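Local coordinates for sulfur oxidation protein soxB (Thermus thermophilus, PDB 2WDD), which probably hydrolyses the sulfur-sulfur bond of cysteine S-thiosulfonate to release sulfate in the Sox sulfur oxidation pathway, using two manganese ions, at residues 46-51 / 288-293. Sequence-based numbering, arbitrary orientation. Where two conformers were deposited one is given.
Sequences FMEPPN and HDLTPR. With MN (manganese (II) ion), chain G.
The carboxylate of Glu-48 is linked to the backbone of His-288 through a water, which donates to Glu-48 OE2 at 2.8 Å and to the carbonyl O of His-288, also at 2.8 Å. Direct approach is looser: Glu-48 OE1 stays 4.0 Å from His-288 O, and it is the other oxygen, OE2, that the water joins to that carbonyl. The Glu-48 chain is bent at chi2 (-63°), which folds the carboxylate back. The closer direct packing is of Leu-290 CD1 against the carboxylate, 3.8 Å from Glu-48 OE2, an ordinary van der Waals spacing, while the two side chains run obliquely to each other. OE2 also forms a salt bridge with Lys-310, which in addition donates to the carbonyl O of Phe-46; this charge pairing probably keeps Glu-48 ionised despite its burial. Toward the metal the packing thins: in one of two conformers, Phe-46 CZ comes tentatively within 4.4 Å of His-288 ND1. On its far side the imidazole binds manganese through NE2 at 2.2 Å, and a water sits on the same ion at 2.1 Å. Asp-36, His-38 and the bridging Asp-132 complete this coordination, so the loop 46-51 packs behind the metal-binding end of 288-293, beside the two-manganese centre characteristic of the metallophosphoesterase fold in the 5'-nucleotidase family.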
loop_
_atom_site.group_PDB
_atom_site.type_symbol
_atom_site.label_atom_id
_atom_site.label_comp_id
_atom_site.label_asym_id
_atom_site.label_seq_id
_atom_site.Cartn_x
_atom_site.Cartn_y
_atom_site.Cartn_z
ATOM N N PHE A 46 2.842 -6.736 -9.954
ATOM C CA PHE A 46 3.004 -5.556 -9.104
ATOM C C PHE A 46 4.484 -5.195 -9.005
ATOM O O PHE A 46 5.238 -5.815 -8.245
ATOM C CB PHE A 46 2.430 -5.830 -7.708
ATOM C CG PHE A 46 2.308 -4.599 -6.839
ATOM C CD1 PHE A 46 1.125 -3.867 -6.798
ATOM C CD2 PHE A 46 3.368 -4.188 -6.045
ATOM C CE1 PHE A 46 1.011 -2.748 -5.991
ATOM C CE2 PHE A 46 3.267 -3.059 -5.245
ATOM C CZ PHE A 46 2.084 -2.338 -5.219
ATOM N N MET A 47 4.889 -4.197 -9.788
ATOM C CA MET A 47 6.273 -3.751 -9.809
ATOM C C MET A 47 6.550 -2.737 -8.710
ATOM O O MET A 47 5.748 -1.832 -8.469
ATOM C CB MET A 47 6.579 -3.108 -11.163
ATOM C CG MET A 47 8.045 -2.750 -11.348
ATOM S SD MET A 47 8.329 -1.908 -12.917
ATOM C CE MET A 47 8.000 -0.233 -12.386
ATOM N N GLU A 48 7.719 -2.857 -8.083
ATOM C CA GLU A 48 8.133 -1.878 -7.092
ATOM C C GLU A 48 8.462 -0.558 -7.781
ATOM O O GLU A 48 8.702 -0.505 -8.989
ATOM C CB GLU A 48 9.338 -2.383 -6.291
ATOM C CG GLU A 48 8.995 -3.614 -5.458
ATOM C CD GLU A 48 7.940 -3.325 -4.397
ATOM O OE1 GLU A 48 8.070 -2.319 -3.669
ATOM O OE2 GLU A 48 6.950 -4.078 -4.325
ATOM N N PRO A 49 8.484 0.538 -7.010
ATOM C CA PRO A 49 8.723 1.854 -7.606
ATOM C C PRO A 49 10.108 2.017 -8.187
ATOM O O PRO A 49 11.094 1.592 -7.586
ATOM C CB PRO A 49 8.579 2.817 -6.423
ATOM C CG PRO A 49 8.759 1.974 -5.191
ATOM C CD PRO A 49 8.183 0.618 -5.571
ATOM N N PRO A 50 10.212 2.729 -9.307
ATOM C CA PRO A 50 11.547 3.005 -9.840
ATOM C C PRO A 50 12.262 4.075 -8.993
ATOM O O PRO A 50 13.496 4.150 -9.004
ATOM C CB PRO A 50 11.279 3.522 -11.263
ATOM C CG PRO A 50 9.862 3.189 -11.564
ATOM C CD PRO A 50 9.131 3.013 -10.264
ATOM N N ASN A 51 11.502 4.897 -8.259
ATOM C CA ASN A 51 12.123 5.927 -7.419
ATOM C C ASN A 51 11.403 6.055 -6.098
ATOM O O ASN A 51 10.163 6.010 -6.051
ATOM C CB ASN A 51 12.086 7.310 -8.077
ATOM C CG ASN A 51 12.716 7.319 -9.447
ATOM O OD1 ASN A 51 13.921 7.555 -9.592
ATOM N ND2 ASN A 51 11.902 7.062 -10.467
ATOM N N HIS A 288 3.981 -0.267 2.116
ATOM C CA HIS A 288 4.122 -1.265 1.058
ATOM C C HIS A 288 5.589 -1.625 0.804
ATOM O O HIS A 288 5.978 -1.935 -0.326
ATOM C CB HIS A 288 3.472 -0.764 -0.244
ATOM C CG HIS A 288 1.984 -0.558 -0.159
ATOM N ND1 HIS A 288 1.179 -0.490 -1.277
ATOM C CD2 HIS A 288 1.158 -0.412 0.906
ATOM C CE1 HIS A 288 -0.079 -0.311 -0.903
ATOM N NE2 HIS A 288 -0.121 -0.271 0.415
ATOM N N ASP A 289 6.392 -1.608 1.867
ATOM C CA ASP A 289 7.819 -1.915 1.767
ATOM C C ASP A 289 8.128 -3.409 1.769
ATOM O O ASP A 289 7.281 -4.240 2.133
ATOM C CB ASP A 289 8.551 -1.250 2.936
ATOM C CG ASP A 289 8.611 0.262 2.797
ATOM O OD1 ASP A 289 9.081 0.725 1.738
ATOM O OD2 ASP A 289 8.214 0.987 3.732
ATOM N N LEU A 290 9.371 -3.735 1.394
ATOM C CA LEU A 290 9.887 -5.106 1.447
ATOM C C LEU A 290 11.203 -5.082 2.222
ATOM O O LEU A 290 12.062 -4.234 1.958
ATOM C CB LEU A 290 10.139 -5.671 0.039
ATOM C CG LEU A 290 8.909 -6.296 -0.630
ATOM C CD1 LEU A 290 9.075 -6.312 -2.142
ATOM C CD2 LEU A 290 8.651 -7.706 -0.084
ATOM N N THR A 291 11.340 -5.986 3.192
ATOM C CA THR A 291 12.561 -6.077 4.000
ATOM C C THR A 291 13.016 -7.542 4.092
ATOM O O THR A 291 12.652 -8.256 5.027
ATOM C CB THR A 291 12.348 -5.516 5.420
ATOM O OG1 THR A 291 11.239 -6.181 6.036
ATOM C CG2 THR A 291 12.086 -4.027 5.373
ATOM N N PRO A 292 13.822 -8.005 3.124
ATOM C CA PRO A 292 14.303 -9.391 3.123
ATOM C C PRO A 292 15.072 -9.758 4.387
ATOM O O PRO A 292 15.093 -10.924 4.790
ATOM C CB PRO A 292 15.194 -9.442 1.890
ATOM C CG PRO A 292 14.526 -8.455 0.942
ATOM C CD PRO A 292 14.132 -7.312 1.862
ATOM N N ARG A 293 15.649 -8.744 5.029
ATOM C CA ARG A 293 16.345 -8.902 6.303
ATOM C C ARG A 293 15.707 -7.833 7.186
ATOM O O ARG A 293 15.387 -6.743 6.699
ATOM C CB ARG A 293 17.840 -8.616 6.136
ATOM C CG ARG A 293 18.544 -9.558 5.181
ATOM C CD ARG A 293 20.054 -9.367 5.245
ATOM N NE ARG A 293 20.744 -10.023 4.137
ATOM C CZ ARG A 293 21.134 -11.294 4.144
ATOM N NH1 ARG A 293 20.888 -12.061 5.197
ATOM N NH2 ARG A 293 21.770 -11.801 3.095
HETATM MN MN MN G . -1.906 0.160 1.668
HETATM O O HOH W 1 6.010 -4.368 -1.703
HETATM O O HOH W 2 -1.251 1.884 2.632
#